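Local coordinates for protein response regulator receiver (Brucella melitensis biovar Abortus, PDB 4G97) that probably acts as the PhyR response regulator of bacterial stress signalling, coupling a phosphorylatable receiver domain to a sigma-factor-like domain, at residues A[11-14]-A[15-18]; A[225-229]-A[230-234]; A[242-245]-A[246-249]; A[106-109]-A[110-113]; A[148-151]-A[152-156]. All coordinates share one frame; numbering follows the deposited sequence.

Contact 1 (A[11-14]-A[15-18]); sequences LPYL and RRFS
A cation-pi stack marks the start of helix 11-22, where the guanidinium of R16 lies flat over one face of the Y13 ring, three residues earlier in the chain. The two planes are almost parallel, at 3°, but the overlap is off-centre. CZ of R16 rests 3.5 Å from CD1 of Y13, NH1 reaches CE1 of the same ring at 3.5 Å, and NH2 stands 3.5 Å from its CG. Y13 and R16 run side by side in the same direction, and a bend in the arginine chain at chi3 (56°) turns its flat end onto the ring. NH2 also forms a salt bridge with E105, so the guanidinium is held by a charge as well as by the ring. Helix 11-22 belongs to the sigma2-like part of PhyR and packs on helices 25-41 and 52-64, on helix 94-104 and on a receiver loop. R15 serves that loop: its extended chain carries NH1 back to within 3.8 Å of L11 CB, and the same nitrogen hydrogen-bonds to the carbonyl of L226. L14 and F17 supply an apolar surface on the helix, with CD1 of L14 4.3 Å from CD2 of F17; L14 also rests on Y57 and F60, while the F17 ring meets that of Y57. S18 donates its backbone N to L14 O at 2.8 Å, and its OG bonds to the carbonyl of G28.

Contact 2 (A[225-229]-A[230-234]); sequences LLTGE and RPEPT
Three donors from two consecutive residues converge on one buried carboxylate, that of E232, which closes a turn of the receiver loop around itself. OE2 of E232 takes two of them: the hydroxyl OG1 of T227 donates to it at 2.8 Å, and the backbone N of T227 at 3.1 Å, the pair arriving from opposite faces of the carboxylate plane. The other oxygen, OE1, uses its syn lone pair for the backbone N of G228, 3.0 Å away. With both oxygens engaged, rotation of the carboxylate is restrained, and its negative charge would be stabilised by so many N-H and O-H groups. T227 does double duty. Its OG1 sits between the backbone N and the carbonyl carbon (chi1 75°), from where it can both give its proton to E232 and accept from E229 N at 3.0 Å, completing an ST turn. G228, between them, adopts a positive phi of 73°. R230 crosses above this turn, one face of its guanidinium over T227 OG1 and its NH2 3.8 Å from T227 CG2. At the other end L225 and P233 meet at about a right angle, CB of the leucine 4.0 Å from CD of the proline. OE1 of E232 has a further partner in R19, a salt bridge to helix 11-22, and R19 also bonds to the carbonyls of L225 and P233. The loop connects strands 215-219 and 236-238, with L226 packed on helix 11-22 and L225 on L236 of strand 236-238.

Contact 3 (A[242-245]-A[246-249]); sequences NPDM and VKAL
M245 lies alongside L249, one helical turn further on, and its CG overlaps CD1 of the leucine at 4.1 Å. Both side chains point the same way, M245 leaving the backbone with CG opposite its own N (chi1 177°) and bending only at chi3. L249 leans back over the preceding turn, where its CG comes within 3.4 Å of the carbonyl oxygen of M245, the same oxygen that accepts the backbone N of L249 at 3.0 Å. D244 and K247 also run side by side. Their charged ends make a long salt bridge, OD1 of D244 to NZ of K247 at 3.5 Å, with only a weak hydrogen bond in it, so this pair ties the turn loosely. The start of the helix has a shorter bond: N242 OD1 accepts the backbone N of D244 at 2.9 Å, although this N-H arrives 46° out of the plane of the asparagine carbonyl. P243 follows the cap and gives its own carbonyl to K247 N at 3.0 Å. V246 and L249 face V237 of strand 236-238, whereas K247 and A248 meet F99 of helix 94-104. An asparagine N-cap followed by proline thus opens helix 243-265, the last helix of the CheY-like receiver fold, which packs on the sheet by one side and on the sigma-like domain by another.

Contact 4 (A[106-109]-A[110-113]); sequences GFND and HEAA
N108 and E111 face each other with their flat ends stacked: the side chains cross at about a right angle, yet the amide and carboxylate planes are only 19° apart. ND2 of N108 stands 3.5 Å from CD of E111, and OD1 of N108 lies 3.3 Å from the CG of the glutamate. Two reciprocal bonds accompany the stack. N108 OD1 accepts the backbone N of E111 at 3.1 Å, and E111 OE1 accepts the backbone N of N108 at 3.0 Å, from the anti side and out of the carboxylate plane. This is a capping box, with N108 as the N-cap of helix 109-116; a chi1 of 58°, which leaves CG between the backbone N and the carbonyl carbon, brings the amide over the helix start. The helix belongs to the sigma-like region, assigned to the helix-turn-helix clan, and follows a tight link from helix 94-104 in which G106 has positive phi. F107 is turned nearly perpendicular to the carboxylate, at 82°. E111 OE1 lies at the edge of the ring, in its plane, 3.8 Å from CD1 of F107, while CB of F107 touches CB of A112 at 4.3 Å. The same ring meets Y57 edge-to-face and makes a cation-pi contact with R53, both on helix 52-64. A112 and D109 also touch F123 of helix 120-135.

Contact 5 (A[148-151]-A[152-156]); sequences EPLI and AMDIE
I155 folds back along the turn before it, onto I151. Its CB stands 3.8 Å from the carbonyl oxygen of I151, CG1 moves closer to that oxygen at 3.4 Å, and the terminal CD1 passes it to end 3.9 Å from CG2 of I151. Leaving the backbone with CG1 opposite the carbonyl carbon (chi1 -62°), the chain is steered toward the start of the helix. The carbonyl it brushes is already engaged, accepting the backbone N of I155 at 3.1 Å. Beyond I151, the I155 side chain also meets I144 of strand 141-145 and F241. Helix 149-161 is the crossover of a beta-alpha-beta unit, between strands 141-145 and 165-170, and is the first helix of the receiver fold. A152 turns its methyl toward I169 of the second strand. At the opening of the helix E148 is the N-cap, and its carbonyl receives A152 N in an almost straight bond of 2.9 Å, while its own N is held by the carboxylate of E146. On the more exposed side L150 and D154 meet at a slant: OD1 of D154 lies 4.0 Å from CD1 of L150. CG of M153 lies 3.4 Å from the P149 carbonyl oxygen, which also accepts the backbone N of M153.

Overall arrangement
Along the chain the order is contact 1, 4, 5, 2, 3, from the sigma2-like helices through the sigma-like region to the receiver. Contacts 1 and 2 touch across the domain boundary, their centres 10 Å apart, helix 11-22 lying against the receiver loop 225-234. Contacts 3 and 5, about 14 Å between centres, lie at the starts of neighbouring receiver helices, 243-265 and 149-161, whose side chains meet. Between centres, contact 3 is about 16 Å from both contact 1 and contact 4 and faces helix 94-104, while contacts 4 and 5 are the most distant pair, with centres about 28 Å apart. Receiver elements thus pack on helices 11-22 and 94-104, consistent with a closed form that phosphorylation is thought to open in this family.

Contact 1 (A[11-14]-A[15-18])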
loop_
_atom_site.group_PDB
_atom_site.type_symbol
_atom_site.label_atom_id
_atom_site.label_comp_id
_atom_site.label_asym_id
_atom_site.label_seq_id
_atom_site.Cartn_x
_atom_site.Cartn_y
_atom_site.Cartn_z
ATOM N N LEU A 11 2.285 -4.340 14.519
ATOM C CA LEU A 11 1.137 -4.934 13.802
ATOM C C LEU A 11 0.477 -3.980 12.769
ATOM O O LEU A 11 0.227 -4.428 11.648
ATOM C CB LEU A 11 0.095 -5.508 14.780
ATOM C CG LEU A 11 0.513 -6.733 15.597
ATOM C CD1 LEU A 11 -0.559 -7.043 16.669
ATOM C CD2 LEU A 11 0.691 -7.972 14.689
ATOM N N PRO A 12 0.200 -2.685 13.073
ATOM C CA PRO A 12 -0.399 -1.815 12.045
ATOM C C PRO A 12 0.381 -1.814 10.729
ATOM O O PRO A 12 -0.205 -2.084 9.687
ATOM C CB PRO A 12 -0.376 -0.431 12.710
ATOM C CG PRO A 12 -0.535 -0.750 14.170
ATOM C CD PRO A 12 0.360 -1.945 14.346
ATOM N N TYR A 13 1.716 -1.568 10.780
ATOM C CA TYR A 13 2.541 -1.525 9.575
ATOM C C TYR A 13 2.665 -2.867 8.878
ATOM O O TYR A 13 2.904 -2.907 7.666
ATOM C CB TYR A 13 3.921 -0.883 9.841
ATOM C CG TYR A 13 3.842 0.603 10.119
ATOM C CD1 TYR A 13 2.783 1.370 9.635
ATOM C CD2 TYR A 13 4.846 1.255 10.828
ATOM C CE1 TYR A 13 2.695 2.730 9.896
ATOM C CE2 TYR A 13 4.773 2.624 11.087
ATOM C CZ TYR A 13 3.689 3.353 10.626
ATOM O OH TYR A 13 3.602 4.705 10.842
ATOM N N LEU A 14 2.548 -3.965 9.633
ATOM C CA LEU A 14 2.609 -5.293 9.023
ATOM C C LEU A 14 1.334 -5.520 8.198
ATOM O O LEU A 14 1.415 -6.106 7.121
ATOM C CB LEU A 14 2.835 -6.390 10.070
ATOM C CG LEU A 14 2.877 -7.841 9.545
ATOM C CD1 LEU A 14 4.140 -8.119 8.759
ATOM C CD2 LEU A 14 2.708 -8.849 10.691
ATOM N N ARG A 15 0.166 -5.011 8.676
ATOM C CA ARG A 15 -1.100 -5.053 7.918
ATOM C C ARG A 15 -0.941 -4.197 6.649
ATOM O O ARG A 15 -1.382 -4.624 5.600
ATOM C CB ARG A 15 -2.289 -4.531 8.761
ATOM C CG ARG A 15 -2.694 -5.506 9.858
ATOM C CD ARG A 15 -3.955 -5.127 10.605
ATOM N NE ARG A 15 -4.042 -5.915 11.837
ATOM C CZ ARG A 15 -3.613 -5.505 13.029
ATOM N NH1 ARG A 15 -3.155 -4.272 13.192
ATOM N NH2 ARG A 15 -3.685 -6.308 14.074
ATOM N N ARG A 16 -0.290 -3.006 6.734
ATOM C CA ARG A 16 -0.069 -2.167 5.553
ATOM C C ARG A 16 0.687 -2.982 4.486
ATOM O O ARG A 16 0.242 -3.075 3.326
ATOM C CB ARG A 16 0.717 -0.894 5.908
ATOM C CG ARG A 16 1.009 -0.027 4.661
ATOM C CD ARG A 16 1.882 1.179 4.958
ATOM N NE ARG A 16 3.140 0.766 5.588
ATOM C CZ ARG A 16 3.922 1.553 6.312
ATOM N NH1 ARG A 16 3.618 2.831 6.476
ATOM N NH2 ARG A 16 5.017 1.069 6.877
ATOM N N PHE A 17 1.793 -3.624 4.913
ATOM C CA PHE A 17 2.611 -4.474 4.060
ATOM C C PHE A 17 1.774 -5.644 3.497
ATOM O O PHE A 17 1.780 -5.858 2.287
ATOM C CB PHE A 17 3.814 -4.992 4.858
ATOM C CG PHE A 17 4.702 -5.970 4.126
ATOM C CD1 PHE A 17 5.441 -5.569 3.012
ATOM C CD2 PHE A 17 4.837 -7.283 4.572
ATOM C CE1 PHE A 17 6.258 -6.475 2.336
ATOM C CE2 PHE A 17 5.675 -8.179 3.904
ATOM C CZ PHE A 17 6.369 -7.770 2.783
ATOM N N SER A 18 1.015 -6.354 4.369
ATOM C CA SER A 18 0.194 -7.502 3.984
ATOM C C SER A 18 -0.881 -7.131 2.949
ATOM O O SER A 18 -1.047 -7.860 1.983
ATOM C CB SER A 18 -0.442 -8.131 5.208
ATOM O OG SER A 18 -0.947 -9.418 4.890
#

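Contact 2 (A[225-229]-A[230-234])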
loop_
_atom_site.group_PDB
_atom_site.type_symbol
_atom_site.label_atom_id
_atom_site.label_comp_id
_atom_site.label_asym_id
_atom_site.label_seq_id
_atom_site.Cartn_x
_atom_site.Cartn_y
_atom_site.Cartn_z
ATOM N N LEU A 225 -5.843 3.662 10.566
ATOM C CA LEU A 225 -6.481 2.934 9.470
ATOM C C LEU A 225 -5.849 1.586 9.237
ATOM O O LEU A 225 -6.086 0.954 8.211
ATOM C CB LEU A 225 -6.453 3.792 8.199
ATOM C CG LEU A 225 -7.240 5.101 8.264
ATOM C CD1 LEU A 225 -6.978 5.913 7.036
ATOM C CD2 LEU A 225 -8.755 4.844 8.341
ATOM N N LEU A 226 -5.086 1.110 10.221
ATOM C CA LEU A 226 -4.415 -0.176 10.097
ATOM C C LEU A 226 -4.728 -1.089 11.280
ATOM O O LEU A 226 -3.917 -1.930 11.648
ATOM C CB LEU A 226 -2.888 0.035 9.898
ATOM C CG LEU A 226 -2.424 0.755 8.621
ATOM C CD1 LEU A 226 -0.957 1.195 8.732
ATOM C CD2 LEU A 226 -2.631 -0.140 7.376
ATOM N N THR A 227 -5.918 -0.938 11.868
ATOM C CA THR A 227 -6.323 -1.758 13.023
ATOM C C THR A 227 -6.711 -3.182 12.647
ATOM O O THR A 227 -6.577 -4.082 13.468
ATOM C CB THR A 227 -7.473 -1.080 13.802
ATOM O OG1 THR A 227 -8.680 -1.237 13.062
ATOM C CG2 THR A 227 -7.210 0.396 14.087
ATOM N N GLY A 228 -7.259 -3.369 11.443
ATOM C CA GLY A 228 -7.789 -4.665 11.017
ATOM C C GLY A 228 -9.103 -4.964 11.736
ATOM O O GLY A 228 -9.561 -6.104 11.757
ATOM N N GLU A 229 -9.720 -3.946 12.338
ATOM C CA GLU A 229 -10.952 -4.167 13.089
ATOM C C GLU A 229 -12.260 -3.659 12.446
ATOM O O GLU A 229 -13.354 -3.878 12.984
ATOM C CB GLU A 229 -10.770 -3.732 14.557
ATOM C CG GLU A 229 -9.917 -4.719 15.364
ATOM C CD GLU A 229 -10.421 -6.151 15.510
ATOM O OE1 GLU A 229 -11.657 -6.362 15.555
ATOM O OE2 GLU A 229 -9.569 -7.063 15.613
ATOM N N ARG A 230 -12.144 -3.005 11.293
ATOM C CA ARG A 230 -13.283 -2.469 10.548
ATOM C C ARG A 230 -12.858 -2.179 9.122
ATOM O O ARG A 230 -11.656 -2.339 8.842
ATOM C CB ARG A 230 -13.874 -1.218 11.236
ATOM C CG ARG A 230 -12.945 -0.018 11.296
ATOM C CD ARG A 230 -13.455 0.975 12.306
ATOM N NE ARG A 230 -12.319 1.617 12.942
ATOM C CZ ARG A 230 -11.742 1.192 14.057
ATOM N NH1 ARG A 230 -12.248 0.164 14.723
ATOM N NH2 ARG A 230 -10.677 1.817 14.535
ATOM N N PRO A 231 -13.801 -1.798 8.195
ATOM C CA PRO A 231 -13.390 -1.519 6.803
ATOM C C PRO A 231 -12.343 -0.410 6.737
ATOM O O PRO A 231 -12.526 0.646 7.322
ATOM C CB PRO A 231 -14.704 -1.119 6.103
ATOM C CG PRO A 231 -15.776 -1.783 6.923
ATOM C CD PRO A 231 -15.269 -1.654 8.343
ATOM N N GLU A 232 -11.224 -0.682 6.065
ATOM C CA GLU A 232 -10.114 0.276 5.969
ATOM C C GLU A 232 -9.444 0.227 4.583
ATOM O O GLU A 232 -9.571 -0.787 3.894
ATOM C CB GLU A 232 -9.051 -0.052 7.037
ATOM C CG GLU A 232 -9.411 0.328 8.462
ATOM C CD GLU A 232 -8.608 -0.367 9.551
ATOM O OE1 GLU A 232 -8.097 -1.485 9.322
ATOM O OE2 GLU A 232 -8.531 0.203 10.660
ATOM N N PRO A 233 -8.643 1.254 4.207
ATOM C CA PRO A 233 -7.957 1.213 2.896
ATOM C C PRO A 233 -7.027 0.037 2.676
ATOM O O PRO A 233 -6.366 -0.430 3.612
ATOM C CB PRO A 233 -7.113 2.495 2.894
ATOM C CG PRO A 233 -7.799 3.419 3.856
ATOM C CD PRO A 233 -8.381 2.531 4.916
ATOM N N THR A 234 -6.932 -0.408 1.419
ATOM C CA THR A 234 -6.004 -1.461 1.012
ATOM C C THR A 234 -4.613 -0.818 0.838
ATOM O O THR A 234 -3.607 -1.416 1.192
ATOM C CB THR A 234 -6.488 -2.092 -0.314
ATOM O OG1 THR A 234 -7.706 -2.762 -0.054
ATOM C CG2 THR A 234 -5.488 -3.072 -0.919
#

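Contact 3 (A[242-245]-A[246-249])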
loop_
_atom_site.group_PDB
_atom_site.type_symbol
_atom_site.label_atom_id
_atom_site.label_comp_id
_atom_site.label_asym_id
_atom_site.label_seq_id
_atom_site.Cartn_x
_atom_site.Cartn_y
_atom_site.Cartn_z
ATOM N N ASN A 242 8.002 9.497 1.066
ATOM C CA ASN A 242 9.107 9.272 0.188
ATOM C C ASN A 242 8.372 9.086 -1.182
ATOM O O ASN A 242 7.476 8.230 -1.258
ATOM C CB ASN A 242 9.830 7.961 0.565
ATOM C CG ASN A 242 10.992 7.605 -0.361
ATOM O OD1 ASN A 242 11.045 7.996 -1.533
ATOM N ND2 ASN A 242 11.936 6.807 0.123
ATOM N N PRO A 243 8.714 9.836 -2.265
ATOM C CA PRO A 243 8.035 9.598 -3.561
ATOM C C PRO A 243 8.063 8.133 -4.039
ATOM O O PRO A 243 7.148 7.730 -4.749
ATOM C CB PRO A 243 8.759 10.544 -4.533
ATOM C CG PRO A 243 10.049 10.923 -3.829
ATOM C CD PRO A 243 9.731 10.904 -2.376
ATOM N N ASP A 244 9.072 7.329 -3.614
ATOM C CA ASP A 244 9.177 5.894 -3.902
ATOM C C ASP A 244 8.039 5.075 -3.258
ATOM O O ASP A 244 7.672 4.024 -3.797
ATOM C CB ASP A 244 10.539 5.333 -3.452
ATOM C CG ASP A 244 11.665 5.589 -4.437
ATOM O OD1 ASP A 244 11.445 6.348 -5.412
ATOM O OD2 ASP A 244 12.754 5.009 -4.254
ATOM N N MET A 245 7.489 5.550 -2.118
ATOM C CA MET A 245 6.357 4.909 -1.444
ATOM C C MET A 245 5.124 5.011 -2.358
ATOM O O MET A 245 4.422 4.023 -2.547
ATOM C CB MET A 245 6.094 5.534 -0.055
ATOM C CG MET A 245 4.878 4.943 0.637
ATOM S SD MET A 245 4.429 5.796 2.163
ATOM C CE MET A 245 5.663 5.143 3.257
ATOM N N VAL A 246 4.906 6.195 -2.946
ATOM C CA VAL A 246 3.816 6.503 -3.889
ATOM C C VAL A 246 3.970 5.653 -5.159
ATOM O O VAL A 246 3.029 4.975 -5.571
ATOM C CB VAL A 246 3.770 8.018 -4.208
ATOM C CG1 VAL A 246 2.790 8.311 -5.337
ATOM C CG2 VAL A 246 3.402 8.821 -2.959
ATOM N N LYS A 247 5.162 5.672 -5.743
ATOM C CA LYS A 247 5.518 4.894 -6.926
ATOM C C LYS A 247 5.181 3.396 -6.723
ATOM O O LYS A 247 4.534 2.780 -7.583
ATOM C CB LYS A 247 7.016 5.094 -7.194
ATOM C CG LYS A 247 7.589 4.261 -8.329
ATOM C CD LYS A 247 8.973 4.752 -8.733
ATOM C CE LYS A 247 10.106 4.020 -8.061
ATOM N NZ LYS A 247 11.427 4.613 -8.412
ATOM N N ALA A 248 5.610 2.835 -5.571
ATOM C CA ALA A 248 5.402 1.438 -5.209
ATOM C C ALA A 248 3.947 1.096 -5.068
ATOM O O ALA A 248 3.534 0.047 -5.550
ATOM C CB ALA A 248 6.128 1.116 -3.910
ATOM N N LEU A 249 3.174 1.946 -4.381
ATOM C CA LEU A 249 1.765 1.669 -4.161
ATOM C C LEU A 249 0.917 1.824 -5.418
ATOM O O LEU A 249 0.004 1.035 -5.608
ATOM C CB LEU A 249 1.207 2.408 -2.963
ATOM C CG LEU A 249 1.823 1.971 -1.620
ATOM C CD1 LEU A 249 1.458 2.946 -0.531
ATOM C CD2 LEU A 249 1.418 0.539 -1.252
#

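Contact 4 (A[106-109]-A[110-113])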
loop_
_atom_site.group_PDB
_atom_site.type_symbol
_atom_site.label_atom_id
_atom_site.label_comp_id
_atom_site.label_asym_id
_atom_site.label_seq_id
_atom_site.Cartn_x
_atom_site.Cartn_y
_atom_site.Cartn_z
ATOM N N GLY A 106 10.015 1.137 4.957
ATOM C CA GLY A 106 11.088 1.877 5.619
ATOM C C GLY A 106 12.286 1.084 6.117
ATOM O O GLY A 106 13.063 1.604 6.926
ATOM N N PHE A 107 12.467 -0.155 5.649
ATOM C CA PHE A 107 13.624 -0.983 6.000
ATOM C C PHE A 107 14.780 -0.674 5.044
ATOM O O PHE A 107 14.550 -0.483 3.849
ATOM C CB PHE A 107 13.308 -2.494 5.889
ATOM C CG PHE A 107 12.309 -3.036 6.889
ATOM C CD1 PHE A 107 12.654 -3.193 8.230
ATOM C CD2 PHE A 107 11.025 -3.411 6.485
ATOM C CE1 PHE A 107 11.717 -3.685 9.159
ATOM C CE2 PHE A 107 10.085 -3.881 7.417
ATOM C CZ PHE A 107 10.438 -4.025 8.745
ATOM N N ASN A 108 16.036 -0.679 5.549
ATOM C CA ASN A 108 17.177 -0.531 4.642
ATOM C C ASN A 108 17.335 -1.904 3.984
ATOM O O ASN A 108 16.684 -2.867 4.425
ATOM C CB ASN A 108 18.462 -0.064 5.361
ATOM C CG ASN A 108 18.979 -0.938 6.484
ATOM O OD1 ASN A 108 19.212 -2.149 6.334
ATOM N ND2 ASN A 108 19.278 -0.307 7.607
ATOM N N ASP A 109 18.169 -1.998 2.933
ATOM C CA ASP A 109 18.390 -3.223 2.176
ATOM C C ASP A 109 18.811 -4.430 3.024
ATOM O O ASP A 109 18.367 -5.546 2.755
ATOM C CB ASP A 109 19.390 -2.960 1.040
ATOM C CG ASP A 109 18.918 -1.947 0.011
ATOM O OD1 ASP A 109 18.279 -0.940 0.410
ATOM O OD2 ASP A 109 19.227 -2.132 -1.185
ATOM N N HIS A 110 19.656 -4.217 4.045
ATOM C CA HIS A 110 20.128 -5.322 4.890
ATOM C C HIS A 110 19.040 -5.903 5.772
ATOM O O HIS A 110 18.939 -7.127 5.877
ATOM C CB HIS A 110 21.395 -4.945 5.673
ATOM C CG HIS A 110 22.569 -4.680 4.777
ATOM N ND1 HIS A 110 23.173 -5.701 4.046
ATOM C CD2 HIS A 110 23.195 -3.513 4.495
ATOM C CE1 HIS A 110 24.146 -5.123 3.357
ATOM N NE2 HIS A 110 24.198 -3.807 3.593
ATOM N N GLU A 111 18.183 -5.035 6.341
ATOM C CA GLU A 111 17.040 -5.452 7.175
ATOM C C GLU A 111 16.040 -6.238 6.312
ATOM O O GLU A 111 15.614 -7.322 6.698
ATOM C CB GLU A 111 16.369 -4.235 7.818
ATOM C CG GLU A 111 17.304 -3.392 8.675
ATOM C CD GLU A 111 16.732 -2.096 9.222
ATOM O OE1 GLU A 111 15.987 -1.402 8.490
ATOM O OE2 GLU A 111 17.080 -1.745 10.372
ATOM N N ALA A 112 15.742 -5.732 5.104
ATOM C CA ALA A 112 14.826 -6.379 4.154
ATOM C C ALA A 112 15.343 -7.725 3.659
ATOM O O ALA A 112 14.550 -8.645 3.464
ATOM C CB ALA A 112 14.548 -5.449 2.988
ATOM N N ALA A 113 16.671 -7.847 3.462
ATOM C CA ALA A 113 17.320 -9.107 3.052
ATOM C C ALA A 113 17.194 -10.109 4.195
ATOM O O ALA A 113 16.903 -11.277 3.958
ATOM C CB ALA A 113 18.788 -8.867 2.730
#

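Contact 5 (A[148-151]-A[152-156])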
loop_
_atom_site.group_PDB
_atom_site.type_symbol
_atom_site.label_atom_id
_atom_site.label_comp_id
_atom_site.label_asym_id
_atom_site.label_seq_id
_atom_site.Cartn_x
_atom_site.Cartn_y
_atom_site.Cartn_z
ATOM N N GLU A 148 -3.940 20.478 0.245
ATOM C CA GLU A 148 -2.638 21.139 0.453
ATOM C C GLU A 148 -1.892 21.269 -0.877
ATOM O O GLU A 148 -1.415 20.257 -1.410
ATOM C CB GLU A 148 -1.773 20.413 1.505
ATOM C CG GLU A 148 -1.975 20.879 2.942
ATOM C CD GLU A 148 -1.925 22.376 3.211
ATOM O OE1 GLU A 148 -0.944 23.039 2.798
ATOM O OE2 GLU A 148 -2.884 22.889 3.833
ATOM N N PRO A 149 -1.814 22.501 -1.440
ATOM C CA PRO A 149 -1.212 22.661 -2.769
ATOM C C PRO A 149 0.146 22.021 -2.997
ATOM O O PRO A 149 0.321 21.344 -4.016
ATOM C CB PRO A 149 -1.261 24.169 -2.993
ATOM C CG PRO A 149 -2.470 24.599 -2.211
ATOM C CD PRO A 149 -2.374 23.787 -0.964
ATOM N N LEU A 150 1.078 22.152 -2.038
ATOM C CA LEU A 150 2.401 21.550 -2.188
ATOM C C LEU A 150 2.353 20.019 -2.202
ATOM O O LEU A 150 3.086 19.407 -2.974
ATOM C CB LEU A 150 3.393 22.112 -1.147
ATOM C CG LEU A 150 4.838 21.621 -1.182
ATOM C CD1 LEU A 150 5.534 22.046 -2.461
ATOM C CD2 LEU A 150 5.610 22.166 0.011
ATOM N N ILE A 151 1.475 19.403 -1.382
ATOM C CA ILE A 151 1.315 17.936 -1.374
ATOM C C ILE A 151 0.705 17.513 -2.731
ATOM O O ILE A 151 1.238 16.612 -3.364
ATOM C CB ILE A 151 0.487 17.418 -0.157
ATOM C CG1 ILE A 151 1.161 17.835 1.175
ATOM C CG2 ILE A 151 0.317 15.870 -0.224
ATOM C CD1 ILE A 151 0.262 17.713 2.469
ATOM N N ALA A 152 -0.362 18.216 -3.185
ATOM C CA ALA A 152 -1.064 17.971 -4.465
ATOM C C ALA A 152 -0.087 18.005 -5.657
ATOM O O ALA A 152 -0.116 17.093 -6.487
ATOM C CB ALA A 152 -2.176 18.998 -4.656
ATOM N N MET A 153 0.835 19.005 -5.684
ATOM C CA MET A 153 1.841 19.137 -6.746
ATOM C C MET A 153 2.905 18.073 -6.673
ATOM O O MET A 153 3.360 17.617 -7.720
ATOM C CB MET A 153 2.488 20.538 -6.778
ATOM C CG MET A 153 1.536 21.659 -7.133
ATOM S SD MET A 153 0.542 21.359 -8.622
ATOM C CE MET A 153 -0.980 22.151 -8.137
ATOM N N ASP A 154 3.320 17.663 -5.452
ATOM C CA ASP A 154 4.349 16.627 -5.324
ATOM C C ASP A 154 3.866 15.261 -5.810
ATOM O O ASP A 154 4.642 14.529 -6.434
ATOM C CB ASP A 154 4.942 16.569 -3.903
ATOM C CG ASP A 154 5.788 17.788 -3.496
ATOM O OD1 ASP A 154 6.190 18.584 -4.404
ATOM O OD2 ASP A 154 6.049 17.952 -2.275
ATOM N N ILE A 155 2.589 14.923 -5.537
ATOM C CA ILE A 155 1.964 13.683 -6.014
ATOM C C ILE A 155 1.898 13.779 -7.558
ATOM O O ILE A 155 2.319 12.848 -8.240
ATOM C CB ILE A 155 0.534 13.475 -5.416
ATOM C CG1 ILE A 155 0.556 13.353 -3.883
ATOM C CG2 ILE A 155 -0.135 12.237 -6.038
ATOM C CD1 ILE A 155 -0.742 13.728 -3.256
ATOM N N GLU A 156 1.387 14.915 -8.084
ATOM C CA GLU A 156 1.257 15.185 -9.534
ATOM C C GLU A 156 2.557 14.997 -10.278
ATOM O O GLU A 156 2.599 14.248 -11.254
ATOM C CB GLU A 156 0.635 16.564 -9.810
ATOM C CG GLU A 156 0.516 16.869 -11.305
ATOM C CD GLU A 156 -0.246 18.108 -11.729
ATOM O OE1 GLU A 156 -1.178 18.525 -11.007
ATOM O OE2 GLU A 156 0.030 18.612 -12.840
#